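Local coordinates for protein CcbJ (Streptomyces caelestis, PDB 4HGZ) that probably transfers a methyl group from S-adenosyl-L-methionine to a nitrogen atom of its substrate, at residues G74-A77 and F78-D82; L123-E127 and Q128-V132; V187-D191 and T192-L196; R229-P233 and A234-L238. All blocks are in the same frame, centred on the assembly; numbering follows the deposited sequence.

Contact 1. Residues G74-A77 and F78-D82; sequences GRVA and FPLAD
Ala81 N makes the shortest polar bond of this turn, 2.8 Å to Ala77 O, although its N-H is bent to 138° at the hydrogen. Leu80 N reaches Val76 O at 3.0 Å. Phe78 N meets Gly74 O, likewise 3.0 Å away, and this bond is practically straight at 176°. All three join residues four apart. Gly74 is not itself helical, having a positive phi, but its O already accepts the first such bond at the entry to helix 77-82. Arg75 O lies opposite a proline, which has no N-H to offer; Pro79 CD sits 3.3 Å from Arg75 O instead.

The Phe78 side chain folds back along the loop. Its CG stands beside the backbone N (chi1 -69°), which brings CD2 obliquely to 3.3 Å from Gly74 O and CE2 to 3.9 Å from Gly74 CA. His107 stacks on the ring, and Leu100 of helix 94-106 packs against it. On another flank, Val76 CG1 touches Leu80 CD1 at 4.2 Å, beside Ala53 and Ala54 of helix 50-61.

Gly74 and Ala77 fit a Rossmann-type GxGxxA pattern. The chemistry implies a turn held by main-chain bonds, with apolar side chains packed on its flanks, while the guanidinium of Arg75, a residue that binds S-adenosylhomocysteine, is directed away from the turn to a salt bridge with Asp49.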
loop_
_atom_site.group_PDB
_atom_site.type_symbol
_atom_site.label_atom_id
_atom_site.label_comp_id
_atom_site.label_asym_id
_atom_site.label_seq_id
_atom_site.Cartn_x
_atom_site.Cartn_y
_atom_site.Cartn_z
ATOM N N GLY C 74 -14.125 36.060 -5.122
ATOM C CA GLY C 74 -13.906 36.888 -3.934
ATOM C C GLY C 74 -13.894 36.145 -2.614
ATOM O O GLY C 74 -14.141 36.735 -1.554
ATOM N N ARG C 75 -13.591 34.854 -2.670
ATOM C CA ARG C 75 -13.601 34.015 -1.476
ATOM C C ARG C 75 -12.768 34.617 -0.348
ATOM O O ARG C 75 -13.176 34.602 0.813
ATOM C CB ARG C 75 -13.102 32.614 -1.803
ATOM C CG ARG C 75 -13.117 31.691 -0.631
ATOM C CD ARG C 75 -12.588 30.315 -0.994
ATOM N NE ARG C 75 -11.180 30.330 -1.391
ATOM C CZ ARG C 75 -10.160 30.205 -0.545
ATOM N NH1 ARG C 75 -10.386 30.071 0.757
ATOM N NH2 ARG C 75 -8.912 30.212 -1.003
ATOM N N VAL C 76 -11.603 35.149 -0.696
ATOM C CA VAL C 76 -10.741 35.816 0.267
ATOM C C VAL C 76 -10.926 37.338 0.252
ATOM O O VAL C 76 -10.773 37.998 1.278
ATOM C CB VAL C 76 -9.260 35.490 -0.011
ATOM C CG1 VAL C 76 -8.376 35.985 1.123
ATOM C CG2 VAL C 76 -9.076 33.984 -0.227
ATOM N N ALA C 77 -11.268 37.888 -0.908
ATOM C CA ALA C 77 -11.355 39.340 -1.087
ATOM C C ALA C 77 -12.450 39.991 -0.239
ATOM O O ALA C 77 -12.234 41.038 0.367
ATOM C CB ALA C 77 -11.532 39.699 -2.570
ATOM N N PHE C 78 -13.619 39.373 -0.179
ATOM C CA PHE C 78 -14.697 39.966 0.603
ATOM C C PHE C 78 -14.459 39.918 2.116
ATOM O O PHE C 78 -14.685 40.909 2.817
ATOM C CB PHE C 78 -16.048 39.364 0.214
ATOM C CG PHE C 78 -16.482 39.747 -1.163
ATOM C CD1 PHE C 78 -16.752 41.072 -1.466
ATOM C CD2 PHE C 78 -16.592 38.801 -2.160
ATOM C CE1 PHE C 78 -17.137 41.437 -2.734
ATOM C CE2 PHE C 78 -16.975 39.164 -3.429
ATOM C CZ PHE C 78 -17.252 40.481 -3.715
ATOM N N PRO C 79 -14.020 38.764 2.633
ATOM C CA PRO C 79 -13.580 38.788 4.019
ATOM C C PRO C 79 -12.490 39.834 4.231
ATOM O O PRO C 79 -12.443 40.460 5.280
ATOM C CB PRO C 79 -13.042 37.376 4.230
ATOM C CG PRO C 79 -13.940 36.548 3.375
ATOM C CD PRO C 79 -14.204 37.388 2.141
ATOM N N LEU C 80 -11.622 40.038 3.247
ATOM C CA LEU C 80 -10.646 41.111 3.376
ATOM C C LEU C 80 -11.350 42.453 3.507
ATOM O O LEU C 80 -10.971 43.298 4.320
ATOM C CB LEU C 80 -9.678 41.132 2.199
ATOM C CG LEU C 80 -8.396 40.339 2.476
ATOM C CD1 LEU C 80 -7.561 40.153 1.215
ATOM C CD2 LEU C 80 -7.568 41.013 3.580
ATOM N N ALA C 81 -12.387 42.639 2.704
ATOM C CA ALA C 81 -13.063 43.920 2.651
ATOM C C ALA C 81 -13.764 44.181 3.974
ATOM O O ALA C 81 -13.940 45.333 4.364
ATOM C CB ALA C 81 -14.044 43.965 1.478
ATOM N N ASP C 82 -14.143 43.112 4.673
ATOM C CA ASP C 82 -14.764 43.239 6.003
ATOM C C ASP C 82 -13.792 43.708 7.094
ATOM O O ASP C 82 -14.220 44.205 8.141
ATOM C CB ASP C 82 -15.440 41.927 6.436
ATOM C CG ASP C 82 -16.733 41.647 5.673
ATOM O OD1 ASP C 82 -17.427 42.609 5.262
ATOM O OD2 ASP C 82 -17.067 40.457 5.493
#

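Contact 2. Residues L123-E127 and Q128-V132; sequences LDLGE and QRYSV
A type II' beta turn runs from Leu125 to Gln128, so that Leu125 O comes to 3.4 Å from Gln128 CB, and an Asx turn leads into it. In the Asx turn Gly126 N bonds to Asp124 OD1 at 3.2 Å, meeting the oxygen from above the carboxylate plane. Gly126 has the positive phi (74°) of the second position of this turn type.

Arg129 curls back over the corner. Its CG lies beside the backbone N and the chain bends again at chi2 (-66°), which returns the guanidinium to its own main chain. There NH1 bonds to Gln128 O at 2.9 Å; the oxygen lies in the guanidinium plane, while the donor stands well above the carbonyl plane. The same nitrogen makes a weak bond to Gly126 O, 3.4 Å away, which sits at the guanidinium edge. Gln128 turns to the next peptide: its NE2 donates to Arg129 O at 2.9 Å, almost straight at 170°, with the oxygen in the amide plane. Thus two successive carbonyls, those of Gln128 and Arg129, are gripped by side chains of the neighbouring residues.

Leu125 is the apolar link, crossing Tyr130 at about a right angle with CD1 4.3 Å from Tyr130 CE2. The hydroxyl of Tyr130 is hydrogen-bonded to His88 ND1, and Leu125 also packs near Phe120, a residue of the S-adenosylhomocysteine site. The whole is a tight turn, mostly at the surface, delivering the chain into strand 130-135 of the parallel part of a Rossmann-like methyltransferase sheet.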
loop_
_atom_site.group_PDB
_atom_site.type_symbol
_atom_site.label_atom_id
_atom_site.label_comp_id
_atom_site.label_asym_id
_atom_site.label_seq_id
_atom_site.Cartn_x
_atom_site.Cartn_y
_atom_site.Cartn_z
ATOM N N LEU C 123 -0.841 42.290 -17.567
ATOM C CA LEU C 123 -1.470 43.500 -17.030
ATOM C C LEU C 123 -0.459 44.541 -16.592
ATOM O O LEU C 123 0.517 44.230 -15.924
ATOM C CB LEU C 123 -2.394 43.168 -15.864
ATOM C CG LEU C 123 -3.810 42.803 -16.285
ATOM C CD1 LEU C 123 -4.387 41.775 -15.332
ATOM C CD2 LEU C 123 -4.660 44.041 -16.331
ATOM N N ASP C 124 -0.701 45.782 -16.986
ATOM C CA ASP C 124 0.107 46.891 -16.535
ATOM C C ASP C 124 -0.607 47.551 -15.365
ATOM O O ASP C 124 -1.606 48.251 -15.553
ATOM C CB ASP C 124 0.302 47.892 -17.670
ATOM C CG ASP C 124 1.184 49.055 -17.275
ATOM O OD1 ASP C 124 1.868 48.953 -16.236
ATOM O OD2 ASP C 124 1.196 50.069 -18.002
ATOM N N LEU C 125 -0.108 47.317 -14.155
ATOM C CA LEU C 125 -0.757 47.851 -12.963
ATOM C C LEU C 125 -0.274 49.250 -12.589
ATOM O O LEU C 125 -0.713 49.820 -11.590
ATOM C CB LEU C 125 -0.594 46.894 -11.787
ATOM C CG LEU C 125 -1.528 45.686 -11.855
ATOM C CD1 LEU C 125 -1.241 44.743 -10.715
ATOM C CD2 LEU C 125 -2.984 46.123 -11.834
ATOM N N GLY C 126 0.626 49.800 -13.402
ATOM C CA GLY C 126 1.097 51.171 -13.227
ATOM C C GLY C 126 2.048 51.388 -12.062
ATOM O O GLY C 126 2.772 50.475 -11.647
ATOM N N GLU C 127 2.033 52.612 -11.539
ATOM C CA GLU C 127 2.912 53.029 -10.453
ATOM C C GLU C 127 2.435 52.488 -9.114
ATOM O O GLU C 127 3.055 52.730 -8.079
ATOM C CB GLU C 127 2.963 54.555 -10.387
ATOM C CG GLU C 127 3.376 55.214 -11.686
ATOM C CD GLU C 127 4.867 55.120 -11.950
ATOM O OE1 GLU C 127 5.452 54.029 -11.772
ATOM O OE2 GLU C 127 5.453 56.150 -12.348
ATOM N N GLN C 128 1.320 51.769 -9.138
ATOM C CA GLN C 128 0.751 51.215 -7.924
ATOM C C GLN C 128 1.695 50.211 -7.289
ATOM O O GLN C 128 2.220 49.319 -7.964
ATOM C CB GLN C 128 -0.569 50.510 -8.215
ATOM C CG GLN C 128 -1.293 50.067 -6.952
ATOM C CD GLN C 128 -1.728 51.256 -6.098
ATOM O OE1 GLN C 128 -2.590 52.045 -6.505
ATOM N NE2 GLN C 128 -1.132 51.393 -4.912
ATOM N N ARG C 129 1.905 50.355 -5.987
ATOM C CA ARG C 129 2.621 49.347 -5.221
ATOM C C ARG C 129 1.699 48.809 -4.150
ATOM O O ARG C 129 0.708 49.450 -3.798
ATOM C CB ARG C 129 3.886 49.925 -4.613
ATOM C CG ARG C 129 4.890 50.358 -5.659
ATOM C CD ARG C 129 5.425 49.167 -6.423
ATOM N NE ARG C 129 6.403 49.596 -7.412
ATOM C CZ ARG C 129 6.094 49.906 -8.665
ATOM N NH1 ARG C 129 4.834 49.822 -9.082
ATOM N NH2 ARG C 129 7.045 50.298 -9.499
ATOM N N TYR C 130 2.014 47.621 -3.654
ATOM C CA TYR C 130 1.146 46.952 -2.701
ATOM C C TYR C 130 1.915 46.536 -1.460
ATOM O O TYR C 130 3.146 46.433 -1.478
ATOM C CB TYR C 130 0.518 45.723 -3.348
ATOM C CG TYR C 130 -0.411 46.043 -4.486
ATOM C CD1 TYR C 130 -1.781 46.137 -4.277
ATOM C CD2 TYR C 130 0.075 46.253 -5.771
ATOM C CE1 TYR C 130 -2.648 46.434 -5.316
ATOM C CE2 TYR C 130 -0.786 46.550 -6.822
ATOM C CZ TYR C 130 -2.146 46.641 -6.584
ATOM O OH TYR C 130 -3.013 46.941 -7.606
ATOM N N SER C 131 1.176 46.292 -0.384
ATOM C CA SER C 131 1.765 45.933 0.900
ATOM C C SER C 131 1.892 44.431 0.955
ATOM O O SER C 131 2.781 43.891 1.605
ATOM C CB SER C 131 0.873 46.416 2.040
ATOM O OG SER C 131 -0.383 45.757 1.998
ATOM N N VAL C 132 0.995 43.759 0.247
ATOM C CA VAL C 132 0.983 42.311 0.201
ATOM C C VAL C 132 0.481 41.852 -1.159
ATOM O O VAL C 132 -0.546 42.331 -1.648
ATOM C CB VAL C 132 0.039 41.744 1.260
ATOM C CG1 VAL C 132 0.099 40.222 1.274
ATOM C CG2 VAL C 132 0.370 42.315 2.614
#

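Contact 3. Residues V187-D191 and T192-L196; sequences VELED and TAVHL
Strands 187-189 and 193-196 run antiparallel, their directions 172° apart, with the axes approaching to 4.7 Å. His195 O accepts two amides, Val187 N at 2.7 Å and Glu188 N at 3.0 Å; two residues facing one in this way define a classic beta bulge. Beyond the bulge, His195 N bonds to Glu188 O at 2.8 Å, Leu189 and Val194 form a non-hydrogen-bonded pair, and one bond, Glu190 N to Ala193 O at 2.8 Å, closes the hairpin before Asp191 and Thr192.

On the face bearing Glu188 and His195, a side-chain bond spans the hairpin. The Glu190 chain runs extended past CG and carries OE2 to 2.6 Å from His195 NE2, which is the donor. The nitrogen meets OE2 on its anti side, 27° out of the carboxylate plane, and the ring and carboxylate planes are only 20° apart. Since His195 ND1 is hydrogen-bonded to His212 NE2 on strand 207-216, both ring nitrogens are engaged, which should fix the ring's rotation. Glu188 heads away from the hairpin partner: its OE2 accepts Leu189 N at 3.0 Å and makes a salt bridge to Lys200 of the second subunit, while OE1 takes Asp43 N.

The other face carries Leu189 and Val194, whose CD2 and CG1 respectively meet at 4.2 Å. Here Lys200 and His211 of the second subunit pack on Leu189 and Val194. This bulged beta hairpin supplies edge strand 181-189 and its neighbour 193-202 to the four-stranded antiparallel sheet, with the subunit interface laid along it.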
loop_
_atom_site.group_PDB
_atom_site.type_symbol
_atom_site.label_atom_id
_atom_site.label_comp_id
_atom_site.label_asym_id
_atom_site.label_seq_id
_atom_site.Cartn_x
_atom_site.Cartn_y
_atom_site.Cartn_z
ATOM N N VAL C 187 -14.474 12.557 -3.817
ATOM C CA VAL C 187 -14.237 13.850 -3.178
ATOM C C VAL C 187 -15.301 14.183 -2.128
ATOM O O VAL C 187 -14.965 14.473 -0.987
ATOM C CB VAL C 187 -14.163 14.987 -4.207
ATOM C CG1 VAL C 187 -13.981 16.345 -3.506
ATOM C CG2 VAL C 187 -13.044 14.714 -5.207
ATOM N N GLU C 188 -16.577 14.136 -2.501
ATOM C CA GLU C 188 -17.639 14.416 -1.538
ATOM C C GLU C 188 -18.985 13.803 -1.921
ATOM O O GLU C 188 -19.246 13.558 -3.089
ATOM C CB GLU C 188 -17.802 15.922 -1.370
ATOM C CG GLU C 188 -18.875 16.302 -0.359
ATOM C CD GLU C 188 -18.465 15.963 1.056
ATOM O OE1 GLU C 188 -17.651 16.720 1.632
ATOM O OE2 GLU C 188 -18.959 14.946 1.591
ATOM N N LEU C 189 -19.846 13.565 -0.938
ATOM C CA LEU C 189 -21.191 13.047 -1.215
ATOM C C LEU C 189 -22.289 14.040 -0.852
ATOM O O LEU C 189 -22.160 14.790 0.106
ATOM C CB LEU C 189 -21.450 11.765 -0.429
ATOM C CG LEU C 189 -20.351 10.721 -0.377
ATOM C CD1 LEU C 189 -20.756 9.661 0.632
ATOM C CD2 LEU C 189 -20.140 10.118 -1.750
ATOM N N GLU C 190 -23.374 14.027 -1.617
ATOM C CA GLU C 190 -24.580 14.785 -1.289
ATOM C C GLU C 190 -25.748 13.837 -1.453
ATOM O O GLU C 190 -25.591 12.749 -1.994
ATOM C CB GLU C 190 -24.813 15.941 -2.258
ATOM C CG GLU C 190 -23.687 16.927 -2.449
ATOM C CD GLU C 190 -24.085 18.027 -3.430
ATOM O OE1 GLU C 190 -25.297 18.332 -3.513
ATOM O OE2 GLU C 190 -23.201 18.584 -4.120
ATOM N N ASP C 191 -26.931 14.272 -1.043
ATOM C CA ASP C 191 -28.116 13.425 -1.136
ATOM C C ASP C 191 -28.396 12.988 -2.574
ATOM O O ASP C 191 -28.808 11.854 -2.817
ATOM C CB ASP C 191 -29.343 14.139 -0.551
ATOM C CG ASP C 191 -29.038 14.857 0.763
ATOM O OD1 ASP C 191 -27.844 15.028 1.084
ATOM O OD2 ASP C 191 -29.991 15.256 1.469
ATOM N N THR C 192 -28.167 13.889 -3.525
ATOM C CA THR C 192 -28.555 13.644 -4.916
ATOM C C THR C 192 -27.397 13.749 -5.913
ATOM O O THR C 192 -27.621 13.801 -7.115
ATOM C CB THR C 192 -29.665 14.627 -5.380
ATOM O OG1 THR C 192 -29.124 15.949 -5.473
ATOM C CG2 THR C 192 -30.872 14.629 -4.413
ATOM N N ALA C 193 -26.163 13.794 -5.424
ATOM C CA ALA C 193 -25.020 13.840 -6.322
ATOM C C ALA C 193 -23.759 13.384 -5.614
ATOM O O ALA C 193 -23.662 13.477 -4.392
ATOM C CB ALA C 193 -24.831 15.244 -6.879
ATOM N N VAL C 194 -22.800 12.885 -6.387
ATOM C CA VAL C 194 -21.489 12.574 -5.849
ATOM C C VAL C 194 -20.444 13.375 -6.607
ATOM O O VAL C 194 -20.556 13.575 -7.820
ATOM C CB VAL C 194 -21.159 11.072 -5.939
ATOM C CG1 VAL C 194 -22.290 10.256 -5.342
ATOM C CG2 VAL C 194 -20.945 10.671 -7.373
ATOM N N HIS C 195 -19.445 13.845 -5.870
ATOM C CA HIS C 195 -18.313 14.548 -6.440
ATOM C C HIS C 195 -17.094 13.643 -6.401
ATOM O O HIS C 195 -16.672 13.191 -5.333
ATOM C CB HIS C 195 -18.043 15.841 -5.664
ATOM C CG HIS C 195 -19.198 16.795 -5.671
ATOM N ND1 HIS C 195 -19.170 17.996 -6.348
ATOM C CD2 HIS C 195 -20.426 16.712 -5.105
ATOM C CE1 HIS C 195 -20.325 18.619 -6.185
ATOM N NE2 HIS C 195 -21.104 17.862 -5.435
ATOM N N LEU C 196 -16.535 13.375 -7.575
ATOM C CA LEU C 196 -15.386 12.484 -7.705
ATOM C C LEU C 196 -14.249 13.205 -8.420
ATOM O O LEU C 196 -14.436 14.296 -8.955
ATOM C CB LEU C 196 -15.791 11.243 -8.501
ATOM C CG LEU C 196 -17.157 10.720 -8.062
ATOM C CD1 LEU C 196 -17.798 9.816 -9.107
ATOM C CD2 LEU C 196 -17.003 9.993 -6.746
#

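Contact 4. Residues R229-P233 and A234-L238; sequences RYAYP and AELDL
With chi1 at 176° the Glu235 side chain leaves its helix pointing away from the backbone N and runs extended, while Arg229, whose CG is also anti (chi1 -165°), bends at chi2 and chi3; the two side chains therefore arrive from opposite directions and meet at their charged ends. Arg229 NH2 reaches Glu235 OE2 at 2.7 Å, the shorter bond of a salt bridge. The oxygen lies in the guanidinium plane, yet is approached from above the carboxylate plane, as the two planes stand 90° apart. Arg229 NH1 adds a weak bond of 3.1 Å to Glu235 OE2.

The second carboxylate oxygen serves the helix start. Tyr232, the N-cap residue, donates its backbone N to Glu235 OE1 at 3.2 Å, on the anti side. Ala231 lies close by, its CB 3.5 Å from Glu235 OE1 and 4.2 Å from Leu236 CB. First-turn bonds follow: Leu236 N to Tyr232 O at 2.7 Å, then Asp237 N to Pro233 O at 2.8 Å. Gln146 NE2 bonds to OE2 and Gln206 NE2 to OE1, so each oxygen of this buried carboxylate has more than one partner, a network that should hold the group firmly and is consistent with an ionised state.

Tyr232 stacks on Tyr232 of the third subunit, and Ala234 O accepts Gln146 NE2 of that chain. Asp237 forms a salt bridge with Arg250 on strand 245-251, and Leu236 packs on strand 265-272. The contact thereby joins the end of strand 221-229 to helix 233-242, between the mixed sheet and a neighbouring subunit.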
loop_
_atom_site.group_PDB
_atom_site.type_symbol
_atom_site.label_atom_id
_atom_site.label_comp_id
_atom_site.label_asym_id
_atom_site.label_seq_id
_atom_site.Cartn_x
_atom_site.Cartn_y
_atom_site.Cartn_z
ATOM N N ARG C 229 1.193 22.679 -11.983
ATOM C CA ARG C 229 2.567 22.237 -11.855
ATOM C C ARG C 229 2.997 22.638 -10.473
ATOM O O ARG C 229 3.043 23.830 -10.171
ATOM C CB ARG C 229 3.544 22.857 -12.877
ATOM C CG ARG C 229 4.831 22.036 -12.879
ATOM C CD ARG C 229 6.117 22.812 -13.066
ATOM N NE ARG C 229 6.567 23.562 -11.897
ATOM C CZ ARG C 229 7.759 23.414 -11.322
ATOM N NH1 ARG C 229 8.627 22.518 -11.777
ATOM N NH2 ARG C 229 8.084 24.168 -10.284
ATOM N N TYR C 230 3.313 21.658 -9.629
ATOM C CA TYR C 230 3.672 21.989 -8.251
ATOM C C TYR C 230 5.175 22.112 -8.085
ATOM O O TYR C 230 5.946 21.687 -8.945
ATOM C CB TYR C 230 3.106 20.963 -7.266
ATOM C CG TYR C 230 3.523 19.542 -7.543
ATOM C CD1 TYR C 230 4.754 19.063 -7.120
ATOM C CD2 TYR C 230 2.686 18.677 -8.225
ATOM C CE1 TYR C 230 5.141 17.760 -7.376
ATOM C CE2 TYR C 230 3.067 17.368 -8.487
ATOM C CZ TYR C 230 4.295 16.922 -8.061
ATOM O OH TYR C 230 4.666 15.630 -8.309
ATOM N N ALA C 231 5.593 22.714 -6.980
ATOM C CA ALA C 231 7.005 22.762 -6.651
ATOM C C ALA C 231 7.205 22.201 -5.255
ATOM O O ALA C 231 6.322 22.294 -4.400
ATOM C CB ALA C 231 7.505 24.169 -6.709
ATOM N N TYR C 232 8.367 21.617 -5.017
ATOM C CA TYR C 232 8.705 21.235 -3.675
ATOM C C TYR C 232 9.195 22.472 -2.940
ATOM O O TYR C 232 9.777 23.367 -3.551
ATOM C CB TYR C 232 9.778 20.178 -3.700
ATOM C CG TYR C 232 9.280 18.813 -4.089
ATOM C CD1 TYR C 232 8.840 17.912 -3.124
ATOM C CD2 TYR C 232 9.273 18.411 -5.411
ATOM C CE1 TYR C 232 8.405 16.660 -3.470
ATOM C CE2 TYR C 232 8.847 17.159 -5.764
ATOM C CZ TYR C 232 8.421 16.292 -4.792
ATOM O OH TYR C 232 7.993 15.054 -5.147
ATOM N N PRO C 233 8.948 22.536 -1.627
ATOM C CA PRO C 233 9.364 23.669 -0.801
ATOM C C PRO C 233 10.787 24.165 -1.089
ATOM O O PRO C 233 10.996 25.365 -1.256
ATOM C CB PRO C 233 9.269 23.100 0.614
ATOM C CG PRO C 233 8.075 22.198 0.526
ATOM C CD PRO C 233 8.167 21.551 -0.850
ATOM N N ALA C 234 11.762 23.266 -1.148
ATOM C CA ALA C 234 13.141 23.703 -1.357
ATOM C C ALA C 234 13.365 24.243 -2.767
ATOM O O ALA C 234 14.137 25.183 -2.957
ATOM C CB ALA C 234 14.138 22.586 -1.029
ATOM N N GLU C 235 12.699 23.638 -3.748
ATOM C CA GLU C 235 12.724 24.138 -5.117
ATOM C C GLU C 235 12.073 25.515 -5.118
ATOM O O GLU C 235 12.625 26.480 -5.644
ATOM C CB GLU C 235 11.952 23.195 -6.045
ATOM C CG GLU C 235 11.823 23.665 -7.488
ATOM C CD GLU C 235 10.719 22.945 -8.270
ATOM O OE1 GLU C 235 10.064 22.033 -7.713
ATOM O OE2 GLU C 235 10.503 23.299 -9.453
ATOM N N LEU C 236 10.898 25.600 -4.500
ATOM C CA LEU C 236 10.149 26.848 -4.446
ATOM C C LEU C 236 10.980 27.983 -3.852
ATOM O O LEU C 236 11.035 29.088 -4.407
ATOM C CB LEU C 236 8.874 26.657 -3.641
ATOM C CG LEU C 236 7.880 27.810 -3.689
ATOM C CD1 LEU C 236 7.449 28.075 -5.129
ATOM C CD2 LEU C 236 6.684 27.465 -2.802
ATOM N N ASP C 237 11.635 27.703 -2.730
ATOM C CA ASP C 237 12.477 28.697 -2.065
ATOM C C ASP C 237 13.624 29.167 -2.965
ATOM O O ASP C 237 14.046 30.328 -2.904
ATOM C CB ASP C 237 13.039 28.136 -0.753
ATOM C CG ASP C 237 11.963 27.938 0.312
ATOM O OD1 ASP C 237 10.811 28.420 0.137
ATOM O OD2 ASP C 237 12.277 27.294 1.335
ATOM N N LEU C 238 14.134 28.266 -3.798
ATOM C CA LEU C 238 15.227 28.631 -4.685
ATOM C C LEU C 238 14.677 29.500 -5.822
ATOM O O LEU C 238 15.301 30.481 -6.237
ATOM C CB LEU C 238 15.933 27.381 -5.215
ATOM C CG LEU C 238 17.129 27.651 -6.120
ATOM C CD1 LEU C 238 18.083 28.598 -5.415
ATOM C CD2 LEU C 238 17.818 26.361 -6.524
#

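Overall arrangement
Along the chain the four contacts lie strictly in series, none nesting in or crossing another, and each closes a local turn. Contact 1 follows strand 66-69 and starts helix 77-82; contact 2 turns the chain into strand 130-135 of the same mixed sheet. Their centres are 19 Å apart, and both belong to the methyltransferase domain. Contact 3 closes the hairpin of strands 181-189 and 193-202 in the separate antiparallel sheet, with its centre 41 Å from that of contact 2, across the chain's centre. Contact 4 leaves that sheet's last strand and leads back toward the mixed sheet. Contacts 3 and 4 also touch different neighbouring subunits.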